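Local coordinates for protein dual specificity phosphatase 28 (Homo sapiens, PDB 5Y15) that is a dual-specificity phosphatase that hydrolyses a synthetic aryl phosphate in vitro but has almost no detectable activity on phosphotyrosine and even less on phosphothreonine, at residues D98-L103 with L171-E176; P105-M110 with C135-M140. The protein carries 2 engineered substitutions. All blocks are in the same frame, centred on the assembly; numbering follows the deposited sequence.

Both contacts use helix 100-115 of the protein tyrosine phosphatase fold, a central mixed sheet flanked by helices. Contact 1 joins residues 98-103, at its N-terminal end, to helix 165-179 near the end of the modelled chain; contact 2 joins residues 105-110, further along, to helix 130-142. Along the sequence, contact 2 is nested inside the loop that contact 1 closes. They lie about 10 Å apart, centre to centre, and touch directly: A137 CB lies 3.7 Å from L103 CD2 and 3.8 Å from Y174 CE2. Three helices thus meet in one continuous apolar layer, with contact 2 more deeply buried, its centre about 8 Å from that of the chain against about 13 Å for contact 1.

Contact 1. Residues D98-L103 with L171-E176; sequences DLLAHL and LQKYEE
L100 and L103 of helix 100-115 press against Y174 of helix 165-179, a helix-to-helix contact in the catalytic domain of a dual-specificity phosphatase. It is partly buried, away from the active-site position, and buries 230 Å² over both sides.

Apolar packing carries it. L103 lies over one face of the Y174 ring: its CD1 is 4.1 Å from the ring centroid and only 13° off the normal, a CH-pi contact. CB of L103 follows the same face toward the hydroxyl end, 4.0 Å from Y174 CE1, so the leucine spans the ring from CG to CZ. L100 approaches obliquely at the other end of the tyrosine, with CD1 3.6 Å from Y174 CD1 and close to Y174 CB as well. CG of L100 stands anti to the backbone N (chi1 -178°), which carries the branch across to helix 165-179 although the CB itself does not head there. Its second methyl, CD2, meets the aliphatic part of K173 at CG, at a separation of 4.2 Å; beyond that point the bent lysine chain turns away.

Hydrogen bonds to residues flanking the two segments run alongside the packing. Y174 OH is hydrogen-bonded to OE1 of E104, the residue directly after L103, tying the far end of the ring back to helix 100-115. OE1 of Q170, the residue before L171, accepts from both L99 N and L100 N, a second link from helix 165-179 to the backbone just ahead of L103. Helix 130-142 adjoins the contact through R141, against Y174.

D98, ahead of the turn that leads into the helix, makes a capping bond: A101 N donates to D98 OD1 at 3.2 Å, reaching that oxygen from above the carboxylate plane.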
ATOM      1  N   ASP A  98      -1.052   6.539 -16.235  1.00 41.96           N
ATOM      2  CA  ASP A  98      -2.310   5.937 -15.792  1.00 43.23           C
ATOM      3  C   ASP A  98      -2.283   5.889 -14.272  1.00 44.81           C
ATOM      4  O   ASP A  98      -1.809   4.934 -13.658  1.00 42.00           O
ATOM      5  CB  ASP A  98      -2.506   4.552 -16.402  1.00 50.90           C
ATOM      6  CG  ASP A  98      -3.903   3.965 -16.134  1.00 52.36           C
ATOM      7  OD1 ASP A  98      -4.782   4.664 -15.575  1.00 50.82           O
ATOM      8  OD2 ASP A  98      -4.143   2.803 -16.541  1.00 50.04           O
ATOM      9  N   LEU A  99      -2.788   6.943 -13.653  1.00 39.15           N
ATOM     10  CA  LEU A  99      -2.934   6.902 -12.207  1.00 41.64           C
ATOM     11  C   LEU A  99      -4.198   6.146 -11.820  1.00 34.39           C
ATOM     12  O   LEU A  99      -4.209   5.438 -10.804  1.00 37.13           O
ATOM     13  CB  LEU A  99      -2.966   8.328 -11.653  1.00 43.36           C
ATOM     14  CG  LEU A  99      -3.269   8.566 -10.177  1.00 37.15           C
ATOM     15  CD1 LEU A  99      -2.142   8.073  -9.284  1.00 31.18           C
ATOM     16  CD2 LEU A  99      -3.471  10.047 -10.005  1.00 42.88           C
ATOM     17  N   LEU A 100      -5.241   6.257 -12.647  1.00 28.56           N
ATOM     18  CA  LEU A 100      -6.522   5.621 -12.363  1.00 35.23           C
ATOM     19  C   LEU A 100      -6.367   4.142 -12.001  1.00 48.62           C
ATOM     20  O   LEU A 100      -7.008   3.658 -11.063  1.00 38.08           O
ATOM     21  CB  LEU A 100      -7.441   5.803 -13.573  1.00 32.24           C
ATOM     22  CG  LEU A 100      -8.873   5.278 -13.542  1.00 39.76           C
ATOM     23  CD1 LEU A 100      -9.640   5.882 -12.404  1.00 32.93           C
ATOM     24  CD2 LEU A 100      -9.571   5.656 -14.834  1.00 40.90           C
ATOM     25  N   ALA A 101      -5.466   3.428 -12.686  1.00 38.87           N
ATOM     26  CA  ALA A 101      -5.334   1.994 -12.453  1.00 45.41           C
ATOM     27  C   ALA A 101      -4.918   1.681 -11.025  1.00 44.14           C
ATOM     28  O   ALA A 101      -5.214   0.594 -10.517  1.00 47.89           O
ATOM     29  CB  ALA A 101      -4.321   1.393 -13.426  1.00 40.06           C
ATOM     30  N   HIS A 102      -4.217   2.603 -10.375  1.00 39.30           N
ATOM     31  CA  HIS A 102      -3.742   2.415  -9.016  1.00 38.43           C
ATOM     32  C   HIS A 102      -4.732   2.915  -7.952  1.00 35.93           C
ATOM     33  O   HIS A 102      -4.468   2.728  -6.755  1.00 33.40           O
ATOM     34  CB  HIS A 102      -2.414   3.156  -8.822  1.00 38.48           C
ATOM     35  CG  HIS A 102      -1.290   2.684  -9.697  1.00 37.33           C
ATOM     36  ND1 HIS A 102      -0.586   1.525  -9.454  1.00 42.25           N
ATOM     37  CD2 HIS A 102      -0.695   3.262 -10.771  1.00 45.62           C
ATOM     38  CE1 HIS A 102       0.370   1.389 -10.360  1.00 36.17           C
ATOM     39  NE2 HIS A 102       0.333   2.435 -11.166  1.00 35.34           N
ATOM     40  N   LEU A 103      -5.795   3.631  -8.343  1.00 27.68           N
ATOM     41  CA  LEU A 103      -6.636   4.338  -7.363  1.00 42.70           C
ATOM     42  C   LEU A 103      -7.330   3.389  -6.384  1.00 41.37           C
ATOM     43  O   LEU A 103      -7.166   3.503  -5.161  1.00 40.06           O
ATOM     44  CB  LEU A 103      -7.667   5.220  -8.074  1.00 37.43           C
ATOM     45  CG  LEU A 103      -7.040   6.453  -8.745  1.00 36.50           C
ATOM     46  CD1 LEU A 103      -8.063   7.334  -9.427  1.00 29.12           C
ATOM     47  CD2 LEU A 103      -6.262   7.269  -7.727  1.00 35.08           C
ATOM     48  N   LEU A 171      -9.902  11.369 -12.850  1.00 35.88           N
ATOM     49  CA  LEU A 171     -10.792  11.564 -11.701  1.00 33.00           C
ATOM     50  C   LEU A 171     -12.250  11.657 -12.138  1.00 33.19           C
ATOM     51  O   LEU A 171     -13.144  11.134 -11.465  1.00 33.61           O
ATOM     52  CB  LEU A 171     -10.384  12.825 -10.945  1.00 28.64           C
ATOM     53  CG  LEU A 171      -9.113  12.632 -10.120  1.00 28.33           C
ATOM     54  CD1 LEU A 171      -8.548  13.969  -9.667  1.00 32.51           C
ATOM     55  CD2 LEU A 171      -9.344  11.726  -8.934  1.00 26.44           C
ATOM     56  N   GLN A 172     -12.510  12.321 -13.265  1.00 32.04           N
ATOM     57  CA  GLN A 172     -13.874  12.404 -13.769  1.00 34.82           C
ATOM     58  C   GLN A 172     -14.397  11.018 -14.123  1.00 42.21           C
ATOM     59  O   GLN A 172     -15.533  10.659 -13.773  1.00 47.92           O
ATOM     60  CB  GLN A 172     -13.893  13.303 -15.005  1.00 37.34           C
ATOM     61  CG  GLN A 172     -13.831  14.798 -14.709  1.00 45.24           C
ATOM     62  CD  GLN A 172     -13.865  15.643 -15.972  1.00 56.97           C
ATOM     63  OE1 GLN A 172     -13.501  15.176 -17.054  1.00 49.87           O
ATOM     64  NE2 GLN A 172     -14.256  16.906 -15.833  1.00 51.01           N
ATOM     65  N   LYS A 173     -13.554  10.202 -14.762  1.00 47.23           N
ATOM     66  CA  LYS A 173     -13.958   8.842 -15.101  1.00 47.64           C
ATOM     67  C   LYS A 173     -14.138   7.995 -13.847  1.00 43.41           C
ATOM     68  O   LYS A 173     -15.045   7.162 -13.778  1.00 36.90           O
ATOM     69  CB  LYS A 173     -12.915   8.216 -16.031  1.00 44.89           C
ATOM     70  CG  LYS A 173     -13.226   6.792 -16.491  1.00 60.71           C
ATOM     71  CD  LYS A 173     -14.614   6.712 -17.161  1.00 69.34           C
ATOM     72  CE  LYS A 173     -14.563   6.085 -18.556  1.00 60.22           C
ATOM     73  NZ  LYS A 173     -13.618   4.924 -18.623  1.00 67.69           N
ATOM     74  N   TYR A 174     -13.281   8.197 -12.845  1.00 37.40           N
ATOM     75  CA  TYR A 174     -13.409   7.467 -11.590  1.00 31.55           C
ATOM     76  C   TYR A 174     -14.723   7.806 -10.905  1.00 45.71           C
ATOM     77  O   TYR A 174     -15.379   6.929 -10.330  1.00 38.28           O
ATOM     78  CB  TYR A 174     -12.241   7.813 -10.682  1.00 28.86           C
ATOM     79  CG  TYR A 174     -12.050   6.942  -9.462  1.00 26.70           C
ATOM     80  CD1 TYR A 174     -11.852   5.573  -9.580  1.00 33.57           C
ATOM     81  CD2 TYR A 174     -11.997   7.500  -8.195  1.00 31.68           C
ATOM     82  CE1 TYR A 174     -11.620   4.778  -8.464  1.00 41.15           C
ATOM     83  CE2 TYR A 174     -11.761   6.718  -7.080  1.00 37.79           C
ATOM     84  CZ  TYR A 174     -11.591   5.358  -7.216  1.00 39.77           C
ATOM     85  OH  TYR A 174     -11.353   4.584  -6.104  1.00 35.93           O
ATOM     86  N   GLU A 175     -15.132   9.076 -10.969  1.00 38.61           N
ATOM     87  CA  GLU A 175     -16.408   9.451 -10.384  1.00 41.29           C
ATOM     88  C   GLU A 175     -17.549   8.749 -11.097  1.00 44.48           C
ATOM     89  O   GLU A 175     -18.390   8.106 -10.457  1.00 46.76           O
ATOM     90  CB  GLU A 175     -16.592  10.962 -10.434  1.00 35.58           C
ATOM     91  CG  GLU A 175     -17.753  11.456  -9.550  1.00 34.67           C
ATOM     92  CD  GLU A 175     -18.129  12.882  -9.849  1.00 35.64           C
ATOM     93  OE1 GLU A 175     -17.945  13.324 -11.004  1.00 41.23           O
ATOM     94  OE2 GLU A 175     -18.563  13.583  -8.915  1.00 39.80           O
ATOM     95  N   GLU A 176     -17.543   8.769 -12.433  1.00 49.49           N
ATOM     96  CA  GLU A 176     -18.672   8.138 -13.105  1.00 50.98           C
ATOM     97  C   GLU A 176     -18.652   6.623 -12.917  1.00 52.89           C
ATOM     98  O   GLU A 176     -19.711   5.981 -12.927  1.00 55.53           O
ATOM     99  CB  GLU A 176     -18.705   8.538 -14.582  1.00 56.80           C
ATOM    100  CG  GLU A 176     -17.844   7.721 -15.522  1.00 70.77           C
ATOM    101  CD  GLU A 176     -17.941   8.213 -16.970  1.00 79.09           C
ATOM    102  OE1 GLU A 176     -19.050   8.159 -17.555  1.00 72.92           O
ATOM    103  OE2 GLU A 176     -16.907   8.669 -17.520  1.00 85.71           O
TER

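Contact 2. Residues P105-M110 with C135-M140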
ATOM      1  N   PRO A 105      -6.817   0.210  -5.484  1.00 46.92           N
ATOM      2  CA  PRO A 105      -5.902  -0.433  -4.519  1.00 31.58           C
ATOM      3  C   PRO A 105      -5.175   0.527  -3.578  1.00 46.06           C
ATOM      4  O   PRO A 105      -4.741   0.100  -2.494  1.00 34.49           O
ATOM      5  CB  PRO A 105      -4.894  -1.151  -5.429  1.00 35.71           C
ATOM      6  CG  PRO A 105      -5.588  -1.281  -6.731  1.00 41.69           C
ATOM      7  CD  PRO A 105      -6.450  -0.098  -6.879  1.00 46.19           C
ATOM      8  N   THR A 106      -4.915   1.773  -3.996  1.00 36.56           N
ATOM      9  CA  THR A 106      -4.279   2.735  -3.092  1.00 38.92           C
ATOM     10  C   THR A 106      -5.272   3.230  -2.035  1.00 31.10           C
ATOM     11  O   THR A 106      -4.946   3.309  -0.839  1.00 30.24           O
ATOM     12  CB  THR A 106      -3.741   3.914  -3.899  1.00 33.37           C
ATOM     13  OG1 THR A 106      -2.841   3.425  -4.888  1.00 35.77           O
ATOM     14  CG2 THR A 106      -3.005   4.900  -3.002  1.00 23.59           C
ATOM     15  N   CYS A 107      -6.484   3.559  -2.478  1.00 31.26           N
ATOM     16  CA  CYS A 107      -7.540   4.018  -1.575  1.00 35.00           C
ATOM     17  C   CYS A 107      -7.906   2.961  -0.545  1.00 32.39           C
ATOM     18  O   CYS A 107      -8.214   3.296   0.605  1.00 32.94           O
ATOM     19  CB  CYS A 107      -8.768   4.410  -2.379  1.00 26.78           C
ATOM     20  SG  CYS A 107      -8.500   5.919  -3.329  1.00 38.16           S
ATOM     21  N   ALA A 108      -7.896   1.680  -0.927  1.00 26.25           N
ATOM     22  CA  ALA A 108      -8.229   0.668   0.074  1.00 28.93           C
ATOM     23  C   ALA A 108      -7.141   0.536   1.126  1.00 34.89           C
ATOM     24  O   ALA A 108      -7.433   0.338   2.305  1.00 35.96           O
ATOM     25  CB  ALA A 108      -8.508  -0.678  -0.586  1.00 29.67           C
ATOM     26  N   ALA A 109      -5.872   0.646   0.739  1.00 32.67           N
ATOM     27  CA  ALA A 109      -4.825   0.630   1.755  1.00 28.28           C
ATOM     28  C   ALA A 109      -4.970   1.818   2.690  1.00 29.60           C
ATOM     29  O   ALA A 109      -4.780   1.694   3.914  1.00 31.96           O
ATOM     30  CB  ALA A 109      -3.433   0.629   1.098  1.00 34.84           C
ATOM     31  N   MET A 110      -5.277   2.990   2.126  1.00 23.22           N
ATOM     32  CA  MET A 110      -5.446   4.174   2.962  1.00 29.00           C
ATOM     33  C   MET A 110      -6.601   3.984   3.945  1.00 33.51           C
ATOM     34  O   MET A 110      -6.468   4.272   5.150  1.00 27.50           O
ATOM     35  CB  MET A 110      -5.663   5.404   2.075  1.00 27.47           C
ATOM     36  CG  MET A 110      -4.398   5.819   1.250  1.00 27.85           C
ATOM     37  SD  MET A 110      -4.868   7.012  -0.031  1.00 30.33           S
ATOM     38  CE  MET A 110      -5.287   8.389   1.029  1.00 25.87           C
ATOM     39  N   CYS A 135      -5.500  12.071  -2.926  1.00 33.54           N
ATOM     40  CA  CYS A 135      -6.362  12.520  -1.825  1.00 38.15           C
ATOM     41  C   CYS A 135      -7.803  12.703  -2.295  1.00 32.54           C
ATOM     42  O   CYS A 135      -8.758  12.285  -1.620  1.00 32.13           O
ATOM     43  CB  CYS A 135      -5.828  13.826  -1.234  1.00 24.21           C
ATOM     44  SG  CYS A 135      -4.432  13.541  -0.157  1.00 31.95           S
ATOM     45  N   THR A 136      -7.979  13.316  -3.462  1.00 30.42           N
ATOM     46  CA  THR A 136      -9.317  13.513  -3.995  1.00 25.97           C
ATOM     47  C   THR A 136     -10.034  12.183  -4.205  1.00 40.22           C
ATOM     48  O   THR A 136     -11.186  11.991  -3.763  1.00 34.42           O
ATOM     49  CB  THR A 136      -9.204  14.275  -5.306  1.00 26.65           C
ATOM     50  OG1 THR A 136      -8.505  15.493  -5.059  1.00 34.25           O
ATOM     51  CG2 THR A 136     -10.560  14.577  -5.884  1.00 26.89           C
ATOM     52  N   ALA A 137      -9.367  11.248  -4.886  1.00 27.64           N
ATOM     53  CA  ALA A 137      -9.971   9.943  -5.129  1.00 31.45           C
ATOM     54  C   ALA A 137     -10.303   9.235  -3.818  1.00 29.16           C
ATOM     55  O   ALA A 137     -11.306   8.509  -3.723  1.00 28.23           O
ATOM     56  CB  ALA A 137      -9.047   9.102  -6.019  1.00 29.16           C
ATOM     57  N   TYR A 138      -9.457   9.395  -2.806  1.00 23.87           N
ATOM     58  CA  TYR A 138      -9.741   8.746  -1.537  1.00 29.66           C
ATOM     59  C   TYR A 138     -11.020   9.309  -0.930  1.00 36.03           C
ATOM     60  O   TYR A 138     -11.869   8.555  -0.429  1.00 29.94           O
ATOM     61  CB  TYR A 138      -8.568   8.890  -0.561  1.00 25.32           C
ATOM     62  CG  TYR A 138      -8.935   8.392   0.820  1.00 28.54           C
ATOM     63  CD1 TYR A 138      -8.912   7.036   1.117  1.00 26.82           C
ATOM     64  CD2 TYR A 138      -9.383   9.270   1.802  1.00 35.26           C
ATOM     65  CE1 TYR A 138      -9.274   6.570   2.367  1.00 30.70           C
ATOM     66  CE2 TYR A 138      -9.773   8.806   3.060  1.00 33.64           C
ATOM     67  CZ  TYR A 138      -9.722   7.462   3.329  1.00 30.37           C
ATOM     68  OH  TYR A 138     -10.095   7.011   4.573  1.00 38.84           O
ATOM     69  N   LEU A 139     -11.179  10.634  -0.974  1.00 33.95           N
ATOM     70  CA  LEU A 139     -12.384  11.227  -0.412  1.00 36.03           C
ATOM     71  C   LEU A 139     -13.627  10.788  -1.175  1.00 42.72           C
ATOM     72  O   LEU A 139     -14.689  10.577  -0.575  1.00 32.66           O
ATOM     73  CB  LEU A 139     -12.262  12.745  -0.395  1.00 35.71           C
ATOM     74  CG  LEU A 139     -11.154  13.238   0.531  1.00 25.45           C
ATOM     75  CD1 LEU A 139     -11.051  14.741   0.400  1.00 25.75           C
ATOM     76  CD2 LEU A 139     -11.489  12.843   1.969  1.00 31.93           C
ATOM     77  N   MET A 140     -13.515  10.624  -2.494  1.00 36.99           N
ATOM     78  CA  MET A 140     -14.671  10.168  -3.255  1.00 37.51           C
ATOM     79  C   MET A 140     -15.021   8.723  -2.932  1.00 39.40           C
ATOM     80  O   MET A 140     -16.201   8.379  -2.800  1.00 33.22           O
ATOM     81  CB  MET A 140     -14.397  10.275  -4.752  1.00 32.80           C
ATOM     82  CG  MET A 140     -14.702  11.606  -5.380  1.00 38.81           C
ATOM     83  SD  MET A 140     -14.246  11.505  -7.127  1.00 49.22           S
ATOM     84  CE  MET A 140     -12.562  11.672  -6.952  1.00 25.59           C
TER
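Crossing helices in the core of the phosphatase domain form this contact: the axes of 105-110 and 135-140 approach to 9.5 Å at a signed angle of -70°. C107 and Y138 mark the nearest backbone approach, their CA atoms 5.2 Å apart. At this point C107 SG lies against the backbone of helix 130-142, 3.6 Å from Y138 CA, and also touches the CB atoms of A137 and Y138.

M110 adds a Met-aromatic contact. Its SD is 5.0 Å from the centroid of the Y138 ring and 47° off the normal, hence oblique. The bend at chi3 (68°) turns CE back to the root of the ring, 3.7 Å from Y138 CG, while M110 CB packs beside CD1 and CE1. C107 O is near the ring plane, at the edge, 3.8 Å from Y138 CD1. The buried tyrosine's OH is hydrogen-bonded to E111 OE1, just beyond M110.

Around this crossing, both helices reach the sheet, M110 touching C120 and V122 of strand 119-123 and L47 of strand 47-50, and C135 touching L47, L49 and V122, while A137 and M140 face L171 of helix 165-179.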